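Local coordinates for protein organophosphorus hydrolase (Pseudomonas pseudoalcaligenes, PDB 4LE6) that probably hydrolyses organophosphate triesters at a two-zinc centre carried by a metallo-beta-lactamase fold, at residues Ser275-Leu280 with Gln308-Val313; Trp289-His294 with Pro298-Val303; Thr134-His139 with Gly212-Gly217. All blocks are in the same frame, centred on the assembly; numbering follows the deposited sequence. Where two conformers were deposited one is given.

Interaction 1: Ser275-Leu280 with Gln308-Val313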
ATOM      1  N   SER A 275       1.832  19.891 -18.835  1.00 29.40           N
ATOM      2  CA  SER A 275       2.452  19.867 -17.507  1.00 33.27           C
ATOM      3  C   SER A 275       2.617  18.434 -16.998  1.00 32.59           C
ATOM      4  O   SER A 275       3.657  18.074 -16.438  1.00 32.56           O
ATOM      5  CB  SER A 275       1.606  20.665 -16.526  1.00 34.82           C
ATOM      6  OG  SER A 275       1.475  21.984 -17.000  1.00 33.46           O
ATOM      7  N   ARG A 276       1.599  17.605 -17.196  1.00 31.68           N
ATOM      8  CA  ARG A 276       1.709  16.196 -16.791  1.00 28.83           C
ATOM      9  C   ARG A 276       2.869  15.477 -17.513  1.00 27.70           C
ATOM     10  O   ARG A 276       3.700  14.819 -16.872  1.00 27.25           O
ATOM     11  CB  ARG A 276       0.403  15.456 -17.053  1.00 29.04           C
ATOM     12  CG  ARG A 276       0.490  13.940 -16.797  1.00 26.36           C
ATOM     13  CD  ARG A 276      -0.889  13.292 -16.706  1.00 25.85           C
ATOM     14  NE  ARG A 276      -1.749  13.642 -17.837  1.00 28.74           N
ATOM     15  CZ  ARG A 276      -2.733  14.534 -17.792  1.00 27.59           C
ATOM     16  NH1 ARG A 276      -3.447  14.778 -18.873  1.00 31.40           N
ATOM     17  NH2 ARG A 276      -3.010  15.197 -16.681  1.00 24.02           N
ATOM     18  N   GLN A 277       2.933  15.611 -18.836  1.00 27.97           N
ATOM     19  CA  GLN A 277       4.031  15.000 -19.600  1.00 30.60           C
ATOM     20  C   GLN A 277       5.399  15.442 -19.072  1.00 30.93           C
ATOM     21  O   GLN A 277       6.305  14.609 -18.827  1.00 29.58           O
ATOM     22  CB  GLN A 277       3.903  15.355 -21.072  1.00 32.71           C
ATOM     23  CG  GLN A 277       2.740  14.650 -21.757  1.00 35.20           C
ATOM     24  CD  GLN A 277       3.068  13.220 -22.188  1.00 42.49           C
ATOM     25  OE1 GLN A 277       4.045  12.617 -21.732  1.00 42.57           O
ATOM     26  NE2 GLN A 277       2.243  12.673 -23.076  1.00 46.85           N
ATOM     27  N   ARG A 278       5.541  16.750 -18.858  1.00 30.09           N
ATOM     28  CA  ARG A 278       6.808  17.291 -18.377  0.74 29.73           C
ATOM     29  C   ARG A 278       7.169  16.780 -16.984  1.00 27.27           C
ATOM     30  O   ARG A 278       8.315  16.341 -16.731  1.00 25.76           O
ATOM     31  CB  ARG A 278       6.754  18.814 -18.359  0.74 31.69           C
ATOM     32  CG  ARG A 278       7.992  19.463 -17.788  0.74 33.16           C
ATOM     33  CD  ARG A 278       8.037  20.945 -18.129  0.74 35.03           C
ATOM     34  NE  ARG A 278       6.909  21.669 -17.539  0.74 33.83           N
ATOM     35  CZ  ARG A 278       6.873  22.119 -16.290  0.74 32.10           C
ATOM     36  NH1 ARG A 278       5.802  22.768 -15.856  0.74 35.32           N
ATOM     37  NH2 ARG A 278       7.896  21.930 -15.470  0.74 28.65           N
ATOM     38  N   ILE A 279       6.210  16.860 -16.070  1.00 26.39           N
ATOM     39  CA  ILE A 279       6.453  16.450 -14.692  1.00 23.36           C
ATOM     40  C   ILE A 279       6.740  14.943 -14.615  1.00 23.58           C
ATOM     41  O   ILE A 279       7.577  14.497 -13.822  1.00 22.77           O
ATOM     42  CB  ILE A 279       5.257  16.830 -13.795  1.00 23.62           C
ATOM     43  CG1 ILE A 279       5.134  18.366 -13.687  1.00 28.40           C
ATOM     44  CG2 ILE A 279       5.387  16.214 -12.389  1.00 23.31           C
ATOM     45  CD1 ILE A 279       6.356  19.072 -13.107  1.00 31.71           C
ATOM     46  N   LEU A 280       6.044  14.147 -15.420  1.00 26.79           N
ATOM     47  CA  LEU A 280       6.277  12.705 -15.378  1.00 23.28           C
ATOM     48  C   LEU A 280       7.680  12.434 -15.890  1.00 25.11           C
ATOM     49  O   LEU A 280       8.444  11.666 -15.274  1.00 25.11           O
ATOM     50  CB  LEU A 280       5.253  11.950 -16.225  1.00 23.96           C
ATOM     51  CG  LEU A 280       3.849  11.828 -15.637  1.00 24.73           C
ATOM     52  CD1 LEU A 280       2.908  11.264 -16.699  1.00 24.02           C
ATOM     53  CD2 LEU A 280       3.851  10.950 -14.382  1.00 24.56           C
ATOM     54  N   GLN A 308       6.407   2.923 -23.767  1.00 46.65           N
ATOM     55  CA  GLN A 308       5.405   3.955 -24.012  1.00 50.51           C
ATOM     56  C   GLN A 308       4.829   4.390 -22.666  1.00 40.33           C
ATOM     57  O   GLN A 308       4.475   3.552 -21.840  1.00 38.99           O
ATOM     58  CB  GLN A 308       4.290   3.432 -24.920  1.00 60.75           C
ATOM     59  CG  GLN A 308       3.825   4.451 -25.956  1.00 70.59           C
ATOM     60  CD  GLN A 308       2.402   4.217 -26.450  1.00 78.06           C
ATOM     61  OE1 GLN A 308       1.535   3.751 -25.705  1.00 81.67           O
ATOM     62  NE2 GLN A 308       2.152   4.555 -27.711  1.00 79.36           N
ATOM     63  N   GLY A 309       4.756   5.695 -22.433  1.00 31.50           N
ATOM     64  CA  GLY A 309       4.189   6.204 -21.200  1.00 28.93           C
ATOM     65  C   GLY A 309       5.027   5.809 -19.996  1.00 30.36           C
ATOM     66  O   GLY A 309       6.241   5.607 -20.114  1.00 28.35           O
ATOM     67  N   TYR A 310       4.368   5.672 -18.846  1.00 25.92           N
ATOM     68  CA  TYR A 310       5.047   5.549 -17.562  1.00 25.30           C
ATOM     69  C   TYR A 310       4.359   4.508 -16.693  1.00 25.66           C
ATOM     70  O   TYR A 310       3.307   3.994 -17.059  1.00 25.55           O
ATOM     71  CB  TYR A 310       5.055   6.906 -16.830  1.00 24.23           C
ATOM     72  CG  TYR A 310       5.799   7.975 -17.605  1.00 24.89           C
ATOM     73  CD1 TYR A 310       5.162   8.711 -18.598  1.00 25.50           C
ATOM     74  CD2 TYR A 310       7.144   8.224 -17.371  1.00 25.05           C
ATOM     75  CE1 TYR A 310       5.851   9.679 -19.338  1.00 26.38           C
ATOM     76  CE2 TYR A 310       7.840   9.191 -18.113  1.00 25.87           C
ATOM     77  CZ  TYR A 310       7.183   9.902 -19.095  1.00 26.39           C
ATOM     78  OH  TYR A 310       7.847  10.855 -19.828  1.00 29.97           O
ATOM     79  N   ALA A 311       4.965   4.208 -15.548  1.00 25.06           N
ATOM     80  CA  ALA A 311       4.366   3.329 -14.554  1.00 25.63           C
ATOM     81  C   ALA A 311       4.586   3.936 -13.174  1.00 24.00           C
ATOM     82  O   ALA A 311       5.592   4.609 -12.940  1.00 26.59           O
ATOM     83  CB  ALA A 311       4.968   1.937 -14.626  1.00 30.44           C
ATOM     84  N   TRP A 312       3.633   3.701 -12.277  1.00 22.65           N
ATOM     85  CA  TRP A 312       3.699   4.144 -10.885  1.00 23.75           C
ATOM     86  C   TRP A 312       4.190   2.978 -10.042  1.00 22.69           C
ATOM     87  O   TRP A 312       3.704   1.867 -10.208  1.00 25.50           O
ATOM     88  CB  TRP A 312       2.300   4.532 -10.433  1.00 24.37           C
ATOM     89  CG  TRP A 312       2.155   4.878  -8.984  1.00 22.67           C
ATOM     90  CD1 TRP A 312       1.334   4.272  -8.072  1.00 23.41           C
ATOM     91  CD2 TRP A 312       2.809   5.949  -8.284  1.00 18.61           C
ATOM     92  NE1 TRP A 312       1.461   4.890  -6.839  1.00 21.62           N
ATOM     93  CE2 TRP A 312       2.359   5.917  -6.949  1.00 18.87           C
ATOM     94  CE3 TRP A 312       3.741   6.922  -8.654  1.00 20.08           C
ATOM     95  CZ2 TRP A 312       2.809   6.823  -5.986  1.00 18.43           C
ATOM     96  CZ3 TRP A 312       4.189   7.823  -7.685  1.00 22.64           C
ATOM     97  CH2 TRP A 312       3.719   7.762  -6.379  1.00 21.87           C
ATOM     98  N   VAL A 313       5.167   3.228  -9.176  1.00 22.02           N
ATOM     99  CA  VAL A 313       5.695   2.209  -8.287  1.00 21.57           C
ATOM    100  C   VAL A 313       5.493   2.685  -6.859  1.00 23.00           C
ATOM    101  O   VAL A 313       6.208   3.577  -6.387  1.00 23.55           O
ATOM    102  CB  VAL A 313       7.181   1.916  -8.549  1.00 23.05           C
ATOM    103  CG1 VAL A 313       7.680   0.812  -7.603  1.00 23.11           C
ATOM    104  CG2 VAL A 313       7.377   1.479  -9.992  1.00 25.84           C
TER
HETATM  105  O   HOH W   1       6.343  12.868 -20.722  1.00 30.63           O
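Tyr310 reaches from its strand to the helical segment 275-280, where Leu280 lies against one face of its ring and Gln277 stands near its tip. Its first torsion sets the ring anti to the carbonyl carbon (chi1 -62°), directing it at the helix. Beyond CB, ring atom CD1 meets the methyl Leu280 CD1 at 3.9 Å. The next atom along, Tyr310 CE1, lies 3.9 Å from Leu280 CB and has Gln277 OE1 near the ring plane at its edge. On the other flank Tyr310 CE2 approaches the carbonyl Leu280 O at 3.8 Å. Leu280 CB sits over the centre of the ring face, only 10° off the ring normal, a CH-pi contact.

At the tip, Tyr310 OH makes no direct hydrogen bond to the helix. It donates instead to a water, with 2.7 Å between Tyr310 OH and the water oxygen. The same water gives its two hydrogens to Gln277, at 2.6 Å from backbone Gln277 O and 2.5 Å from side-chain Gln277 OE1. A bend at chi2 (-82°) brings the amide oxygen to the water that the backbone carbonyl also binds, so a single residue grips it twice. Val303 of the neighbouring strand, together with Ala281 and Ala284 of the helix, also packs against Tyr310. Away from the zinc centre, the contact joins helix 269-286 to strand 310-314, the outermost strand of the second sheet within the chain, helix-on-sheet packing characteristic of the alpha-beta/beta-alpha sandwich.

Interaction 2: Trp289-His294 with Pro298-Val303. With ZN (zinc ion), chain K.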
ATOM      1  N   TRP A 289      10.952  11.016  -5.334  1.00 21.75           N
ATOM      2  CA  TRP A 289       9.743  10.502  -4.721  1.00 21.35           C
ATOM      3  C   TRP A 289       8.596  11.426  -5.132  1.00 24.20           C
ATOM      4  O   TRP A 289       8.775  12.637  -5.274  1.00 27.18           O
ATOM      5  CB  TRP A 289       9.852  10.503  -3.198  1.00 20.14           C
ATOM      6  CG  TRP A 289      10.766   9.485  -2.604  1.00 26.96           C
ATOM      7  CD1 TRP A 289      12.057   9.672  -2.211  1.00 28.32           C
ATOM      8  CD2 TRP A 289      10.446   8.119  -2.295  1.00 30.48           C
ATOM      9  NE1 TRP A 289      12.562   8.509  -1.679  1.00 28.85           N
ATOM     10  CE2 TRP A 289      11.598   7.540  -1.725  1.00 29.63           C
ATOM     11  CE3 TRP A 289       9.299   7.336  -2.445  1.00 31.84           C
ATOM     12  CZ2 TRP A 289      11.637   6.206  -1.304  1.00 29.23           C
ATOM     13  CZ3 TRP A 289       9.338   6.015  -2.036  1.00 32.57           C
ATOM     14  CH2 TRP A 289      10.499   5.463  -1.471  1.00 30.37           C
ATOM     15  N   VAL A 290       7.410  10.856  -5.271  1.00 22.48           N
ATOM     16  CA  VAL A 290       6.223  11.613  -5.615  1.00 20.13           C
ATOM     17  C   VAL A 290       5.170  11.388  -4.531  1.00 20.57           C
ATOM     18  O   VAL A 290       5.043  10.277  -4.008  1.00 20.63           O
ATOM     19  CB  VAL A 290       5.712  11.174  -6.990  1.00 18.54           C
ATOM     20  CG1 VAL A 290       4.303  11.665  -7.236  1.00 20.42           C
ATOM     21  CG2 VAL A 290       6.666  11.681  -8.085  1.00 23.63           C
ATOM     22  N   ALA A 291       4.453  12.453  -4.184  1.00 22.10           N
ATOM     23  CA  ALA A 291       3.298  12.384  -3.284  1.00 21.11           C
ATOM     24  C   ALA A 291       2.091  12.961  -4.031  1.00 20.33           C
ATOM     25  O   ALA A 291       2.061  14.171  -4.314  1.00 20.20           O
ATOM     26  CB  ALA A 291       3.574  13.175  -2.013  1.00 21.62           C
ATOM     27  N   GLY A 292       1.121  12.105  -4.365  1.00 23.25           N
ATOM     28  CA  GLY A 292       0.058  12.469  -5.289  1.00 18.19           C
ATOM     29  C   GLY A 292      -1.321  12.442  -4.672  1.00 17.83           C
ATOM     30  O   GLY A 292      -1.807  11.404  -4.196  1.00 18.81           O
ATOM     31  N   ALA A 293      -1.991  13.581  -4.750  1.00 17.74           N
ATOM     32  CA  ALA A 293      -3.261  13.784  -4.074  1.00 18.64           C
ATOM     33  C   ALA A 293      -4.309  12.742  -4.420  1.00 20.66           C
ATOM     34  O   ALA A 293      -5.196  12.445  -3.605  1.00 17.87           O
ATOM     35  CB  ALA A 293      -3.792  15.165  -4.385  1.00 21.20           C
ATOM     36  N   HIS A 294      -4.238  12.184  -5.626  1.00 22.36           N
ATOM     37  CA  HIS A 294      -5.257  11.219  -6.059  1.00 21.03           C
ATOM     38  C   HIS A 294      -4.690   9.865  -6.457  1.00 20.18           C
ATOM     39  O   HIS A 294      -5.356   9.060  -7.128  1.00 20.06           O
ATOM     40  CB  HIS A 294      -6.103  11.815  -7.186  1.00 22.39           C
ATOM     41  CG  HIS A 294      -6.820  13.061  -6.770  1.00 25.56           C
ATOM     42  ND1 HIS A 294      -7.685  13.088  -5.697  1.00 24.37           N
ATOM     43  CD2 HIS A 294      -6.764  14.328  -7.243  1.00 23.81           C
ATOM     44  CE1 HIS A 294      -8.138  14.315  -5.531  1.00 21.40           C
ATOM     45  NE2 HIS A 294      -7.589  15.090  -6.450  1.00 21.62           N
ATOM     46  N   PRO A 298      -0.934   5.452   0.497  1.00 16.72           N
ATOM     47  CA  PRO A 298      -0.452   6.776   0.911  1.00 17.44           C
ATOM     48  C   PRO A 298      -0.042   7.718  -0.233  1.00 20.30           C
ATOM     49  O   PRO A 298       0.341   8.855   0.018  1.00 19.46           O
ATOM     50  CB  PRO A 298       0.763   6.443   1.785  1.00 16.15           C
ATOM     51  CG  PRO A 298       1.256   5.170   1.270  1.00 16.32           C
ATOM     52  CD  PRO A 298       0.036   4.396   0.845  1.00 16.37           C
ATOM     53  N   GLY A 299      -0.113   7.255  -1.468  1.00 18.10           N
ATOM     54  CA  GLY A 299       0.172   8.114  -2.604  1.00 19.11           C
ATOM     55  C   GLY A 299       1.649   8.394  -2.794  1.00 21.26           C
ATOM     56  O   GLY A 299       2.027   9.325  -3.509  1.00 22.31           O
ATOM     57  N   LEU A 300       2.486   7.582  -2.158  1.00 21.41           N
ATOM     58  CA  LEU A 300       3.936   7.757  -2.191  1.00 19.38           C
ATOM     59  C   LEU A 300       4.590   6.706  -3.081  1.00 21.35           C
ATOM     60  O   LEU A 300       4.223   5.537  -3.035  1.00 19.59           O
ATOM     61  CB  LEU A 300       4.509   7.641  -0.791  1.00 20.80           C
ATOM     62  CG  LEU A 300       4.120   8.772   0.151  1.00 22.54           C
ATOM     63  CD1 LEU A 300       4.444   8.381   1.587  1.00 21.35           C
ATOM     64  CD2 LEU A 300       4.851  10.045  -0.254  1.00 25.61           C
ATOM     65  N   GLY A 301       5.568   7.111  -3.884  1.00 19.18           N
ATOM     66  CA  GLY A 301       6.236   6.170  -4.752  1.00 19.73           C
ATOM     67  C   GLY A 301       7.085   6.853  -5.793  1.00 21.76           C
ATOM     68  O   GLY A 301       7.397   8.029  -5.653  1.00 23.70           O
ATOM     69  N   HIS A 302       7.452   6.106  -6.834  1.00 20.85           N
ATOM     70  CA  HIS A 302       8.294   6.629  -7.901  1.00 22.53           C
ATOM     71  C   HIS A 302       7.613   6.417  -9.227  1.00 24.71           C
ATOM     72  O   HIS A 302       6.715   5.580  -9.357  1.00 22.41           O
ATOM     73  CB  HIS A 302       9.643   5.917  -7.960  1.00 24.53           C
ATOM     74  CG  HIS A 302      10.500   6.131  -6.757  1.00 26.14           C
ATOM     75  ND1 HIS A 302      10.369   5.380  -5.610  1.00 23.85           N
ATOM     76  CD2 HIS A 302      11.503   7.007  -6.521  1.00 26.76           C
ATOM     77  CE1 HIS A 302      11.260   5.781  -4.720  1.00 24.76           C
ATOM     78  NE2 HIS A 302      11.958   6.772  -5.247  1.00 27.71           N
ATOM     79  N   VAL A 303       8.063   7.188 -10.208  1.00 25.20           N
ATOM     80  CA  VAL A 303       7.616   7.058 -11.587  1.00 25.59           C
ATOM     81  C   VAL A 303       8.716   6.402 -12.402  1.00 25.57           C
ATOM     82  O   VAL A 303       9.867   6.837 -12.353  1.00 24.85           O
ATOM     83  CB  VAL A 303       7.358   8.444 -12.213  1.00 22.66           C
ATOM     84  CG1 VAL A 303       6.819   8.293 -13.635  1.00 25.11           C
ATOM     85  CG2 VAL A 303       6.396   9.225 -11.366  1.00 21.70           C
TER
HETATM   86 ZN    ZN K 406      -8.082  17.085  -6.504  1.00 20.50          ZN
HETATM   87  O   HOH W   2      -9.319  18.190  -7.266  1.00 14.52           O
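Val290 and Gly301 form a hydrogen-bonded pair in an antiparallel beta hairpin, strands 289-292 and 300-305, within the second sheet of the metallo-beta-lactamase sandwich. The tight part begins with its backbone. Val290 N donates to Gly301 O at 2.9 Å, and Gly301 N returns a longer bond to Val290 O. Val290 O also receives a CA-H...O contact from Leu300 CA. Next to this pair, Ala291 and Leu300 face each other without mutual hydrogen bonds, and Ala291 CB touches Leu300 CD2 at 3.8 Å. Toward the turn, Gly292 N donates to Gly299 O at 3.0 Å. Gly299 has positive phi (75°), and a CB on it would clash with Gly292 O. The two strand directions are 122° apart, evidence of a strong twist. Trp289 and His302 are equally close, with His302 CE1 lying over one face of the indole and 3.3 Å from Trp289 CZ3, an oblique aromatic pair with planes 44° apart.

Against this ladder and ring pair, the valine side is looser: Val290 CG2 and Val303 CG2 approach only to 4.1 Å, and Ala283 of the covering helix packs against both residues. Trp289 and His302, though tightly paired, are partly exposed. Phe78 of the second subunit stacks on His302, which brings this end of the hairpin into the dimer interface.

Past the strand, the chain delivers His294 to a zinc ion that is also bound by Asp143, His144 and Asp247. Its ring is held at both nitrogens: ND1 is hydrogen-bonded to Ala88 O, and His294 NE2 coordinates the zinc at 2.1 Å.

Interaction 3: Thr134-His139 with Gly212-Gly217. With ZN (zinc ion), chain J.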
ATOM      1  N   THR A 134       2.606  26.164   8.598  1.00 22.34           N
ATOM      2  CA  THR A 134       2.441  26.508   7.194  1.00 23.79           C
ATOM      3  C   THR A 134       1.493  25.520   6.522  1.00 21.76           C
ATOM      4  O   THR A 134       1.598  24.313   6.748  1.00 20.78           O
ATOM      5  CB  THR A 134       3.766  26.429   6.423  1.00 27.41           C
ATOM      6  OG1 THR A 134       4.769  27.199   7.086  1.00 29.00           O
ATOM      7  CG2 THR A 134       3.591  26.961   5.007  1.00 29.81           C
ATOM      8  N   VAL A 135       0.574  26.041   5.710  1.00 20.43           N
ATOM      9  CA  VAL A 135      -0.249  25.217   4.829  1.00 23.70           C
ATOM     10  C   VAL A 135       0.021  25.651   3.387  1.00 26.69           C
ATOM     11  O   VAL A 135      -0.100  26.833   3.076  1.00 27.63           O
ATOM     12  CB  VAL A 135      -1.751  25.359   5.134  1.00 26.22           C
ATOM     13  CG1 VAL A 135      -2.585  24.560   4.125  1.00 27.05           C
ATOM     14  CG2 VAL A 135      -2.063  24.880   6.556  1.00 24.43           C
ATOM     15  N   LEU A 136       0.421  24.713   2.526  1.00 24.18           N
ATOM     16  CA  LEU A 136       0.628  24.998   1.107  1.00 27.72           C
ATOM     17  C   LEU A 136      -0.495  24.345   0.319  1.00 26.08           C
ATOM     18  O   LEU A 136      -0.727  23.148   0.452  1.00 23.52           O
ATOM     19  CB  LEU A 136       1.967  24.430   0.613  1.00 26.46           C
ATOM     20  CG  LEU A 136       3.195  24.711   1.478  1.00 22.96           C
ATOM     21  CD1 LEU A 136       4.388  23.905   0.983  1.00 25.31           C
ATOM     22  CD2 LEU A 136       3.497  26.190   1.486  1.00 23.20           C
ATOM     23  N   LEU A 137      -1.190  25.110  -0.513  1.00 21.72           N
ATOM     24  CA  LEU A 137      -2.242  24.534  -1.344  1.00 19.61           C
ATOM     25  C   LEU A 137      -1.724  24.330  -2.755  1.00 22.00           C
ATOM     26  O   LEU A 137      -1.193  25.278  -3.350  1.00 21.64           O
ATOM     27  CB  LEU A 137      -3.441  25.479  -1.397  1.00 18.62           C
ATOM     28  CG  LEU A 137      -4.183  25.705  -0.080  1.00 22.59           C
ATOM     29  CD1 LEU A 137      -5.320  26.682  -0.327  1.00 28.10           C
ATOM     30  CD2 LEU A 137      -4.694  24.393   0.471  1.00 22.27           C
ATOM     31  N   THR A 138      -1.886  23.122  -3.316  1.00 21.65           N
ATOM     32  CA  THR A 138      -1.486  22.907  -4.711  1.00 21.37           C
ATOM     33  C   THR A 138      -2.411  23.710  -5.625  1.00 21.19           C
ATOM     34  O   THR A 138      -1.972  24.248  -6.630  1.00 22.69           O
ATOM     35  CB  THR A 138      -1.490  21.423  -5.120  1.00 19.12           C
ATOM     36  OG1 THR A 138      -2.786  20.854  -4.889  1.00 19.54           O
ATOM     37  CG2 THR A 138      -0.470  20.682  -4.302  1.00 16.78           C
ATOM     38  N   HIS A 139      -3.687  23.793  -5.250  1.00 19.36           N
ATOM     39  CA  HIS A 139      -4.682  24.564  -5.983  1.00 18.28           C
ATOM     40  C   HIS A 139      -5.929  24.695  -5.117  1.00 20.89           C
ATOM     41  O   HIS A 139      -5.995  24.115  -4.032  1.00 21.30           O
ATOM     42  CB  HIS A 139      -5.024  23.929  -7.353  1.00 18.92           C
ATOM     43  CG  HIS A 139      -5.595  22.540  -7.282  1.00 20.03           C
ATOM     44  ND1 HIS A 139      -4.953  21.495  -6.654  1.00 22.42           N
ATOM     45  CD2 HIS A 139      -6.710  22.006  -7.846  1.00 22.25           C
ATOM     46  CE1 HIS A 139      -5.664  20.388  -6.799  1.00 26.10           C
ATOM     47  NE2 HIS A 139      -6.741  20.674  -7.511  1.00 22.93           N
ATOM     48  N   GLY A 212      16.234  26.862   1.111  1.00 73.37           N
ATOM     49  CA  GLY A 212      15.348  26.340   0.080  1.00 56.48           C
ATOM     50  C   GLY A 212      14.925  27.442  -0.877  1.00 64.01           C
ATOM     51  O   GLY A 212      15.673  27.803  -1.788  1.00 80.52           O
ATOM     52  N   GLU A 213      13.728  27.986  -0.670  1.00 58.82           N
ATOM     53  CA  GLU A 213      13.324  29.227  -1.333  1.00 55.64           C
ATOM     54  C   GLU A 213      12.090  29.797  -0.650  1.00 48.59           C
ATOM     55  O   GLU A 213      12.147  30.863  -0.053  1.00 48.57           O
ATOM     56  CB  GLU A 213      13.054  29.014  -2.818  1.00 58.78           C
ATOM     57  CG  GLU A 213      13.706  30.062  -3.692  1.00 67.46           C
ATOM     58  CD  GLU A 213      13.277  29.966  -5.137  1.00 73.62           C
ATOM     59  OE1 GLU A 213      12.447  29.079  -5.443  1.00 82.86           O
ATOM     60  OE2 GLU A 213      13.770  30.773  -5.963  1.00 65.58           O
ATOM     61  N   LEU A 214      10.977  29.078  -0.726  1.00 44.72           N
ATOM     62  CA  LEU A 214       9.794  29.441   0.044  1.00 40.40           C
ATOM     63  C   LEU A 214      10.057  29.237   1.534  1.00 39.70           C
ATOM     64  O   LEU A 214       9.734  30.089   2.364  1.00 42.21           O
ATOM     65  CB  LEU A 214       8.620  28.579  -0.391  1.00 40.27           C
ATOM     66  CG  LEU A 214       7.304  28.789   0.350  1.00 48.32           C
ATOM     67  CD1 LEU A 214       6.739  30.179   0.068  1.00 55.32           C
ATOM     68  CD2 LEU A 214       6.346  27.712  -0.082  1.00 52.09           C
ATOM     69  N   LEU A 215      10.609  28.072   1.855  1.00 35.30           N
ATOM     70  CA  LEU A 215      11.046  27.730   3.203  1.00 31.39           C
ATOM     71  C   LEU A 215      12.304  26.896   3.055  1.00 32.63           C
ATOM     72  O   LEU A 215      12.601  26.432   1.960  1.00 35.17           O
ATOM     73  CB  LEU A 215       9.990  26.911   3.925  1.00 32.38           C
ATOM     74  CG  LEU A 215       8.688  27.608   4.296  1.00 33.53           C
ATOM     75  CD1 LEU A 215       7.737  26.550   4.777  1.00 32.65           C
ATOM     76  CD2 LEU A 215       8.927  28.691   5.375  1.00 34.08           C
ATOM     77  N   PRO A 216      13.057  26.704   4.146  1.00 35.00           N
ATOM     78  CA  PRO A 216      14.239  25.841   4.019  1.00 37.74           C
ATOM     79  C   PRO A 216      13.847  24.451   3.496  1.00 34.72           C
ATOM     80  O   PRO A 216      12.989  23.815   4.096  1.00 32.70           O
ATOM     81  CB  PRO A 216      14.777  25.765   5.455  1.00 40.09           C
ATOM     82  CG  PRO A 216      14.288  27.047   6.109  1.00 41.48           C
ATOM     83  CD  PRO A 216      12.925  27.279   5.498  1.00 38.07           C
ATOM     84  N   GLY A 217      14.417  24.038   2.368  1.00 36.36           N
ATOM     85  CA  GLY A 217      14.183  22.717   1.818  1.00 36.45           C
ATOM     86  C   GLY A 217      12.940  22.638   0.953  1.00 34.61           C
ATOM     87  O   GLY A 217      12.640  21.599   0.380  1.00 35.06           O
TER
HETATM   88 ZN    ZN J 405      -8.204  19.454  -8.574  1.00 24.94          ZN
HETATM   89  O   HOH W   2      -9.319  18.190  -7.266  1.00 14.52           O
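Leu136 and Leu214 meet tip to tip, with Leu136 CD2 and Leu214 CD2 3.6 Å apart. A second, similar approach joins Thr134 and Leu215: methyl Leu215 CD1 comes to 3.8 Å from Thr134 OG1 and is slightly farther from Thr134 CG2. No hydrogen bond crosses between the segments, so the contact rests on branch ends alone. Both leucines of segment 212-217 point their CB toward the strand, and the extended first torsion of Leu214 (chi1 178°) carries its CG, and with it CD2, to Leu136. The backbone fits a classic beta bulge, Leu214 and Leu215 both facing Val218.

Further out, Val101 touches Leu136 as well as Leu215, and Tyr233 and Phe235 add to the apolar surroundings of Leu136. In the sandwich fold the contact joins strand 134-136, parallel to strand 100-103 in one sheet, to the loop that leads into strand 218-222 of the other.

At the far end of segment 134-139 the strand opens into the HxHxDH zinc motif of the superfamily, whose first member is His139. Its NE2 coordinates a zinc ion at 2.2 Å, and His141, His226 and Asp247 bind the same metal. A water 2.1 Å from this zinc also coordinates the second one. His139 ND1 donates to Thr138 OG1 at 2.9 Å, with the oxygen just 5° out of the ring plane, a bond that helps to fix the ring's rotation. Thr138 OG1 is in turn hydrogen-bonded to Asp104 OD2, a further shell behind the metal ligand.

Overall arrangement
From the N terminus, interaction 3 closes first, linking a strand of the first sheet to the loop that enters the second; its long intervening stretch includes the unmodelled residues 168-210. It is complete before interactions 1 and 2 begin. Interaction 1 opens on helix 269-286 and closes on strand 310-314, and the short hairpin of interaction 2 falls entirely within that span. Those two touch through adjacent strands, Val313 N lying 2.8 Å from His302 O, a probable hydrogen bond. Interaction 3 stays apart, its centre about 17 Å from that of interaction 2, yet both reach the zinc centre and share one water there.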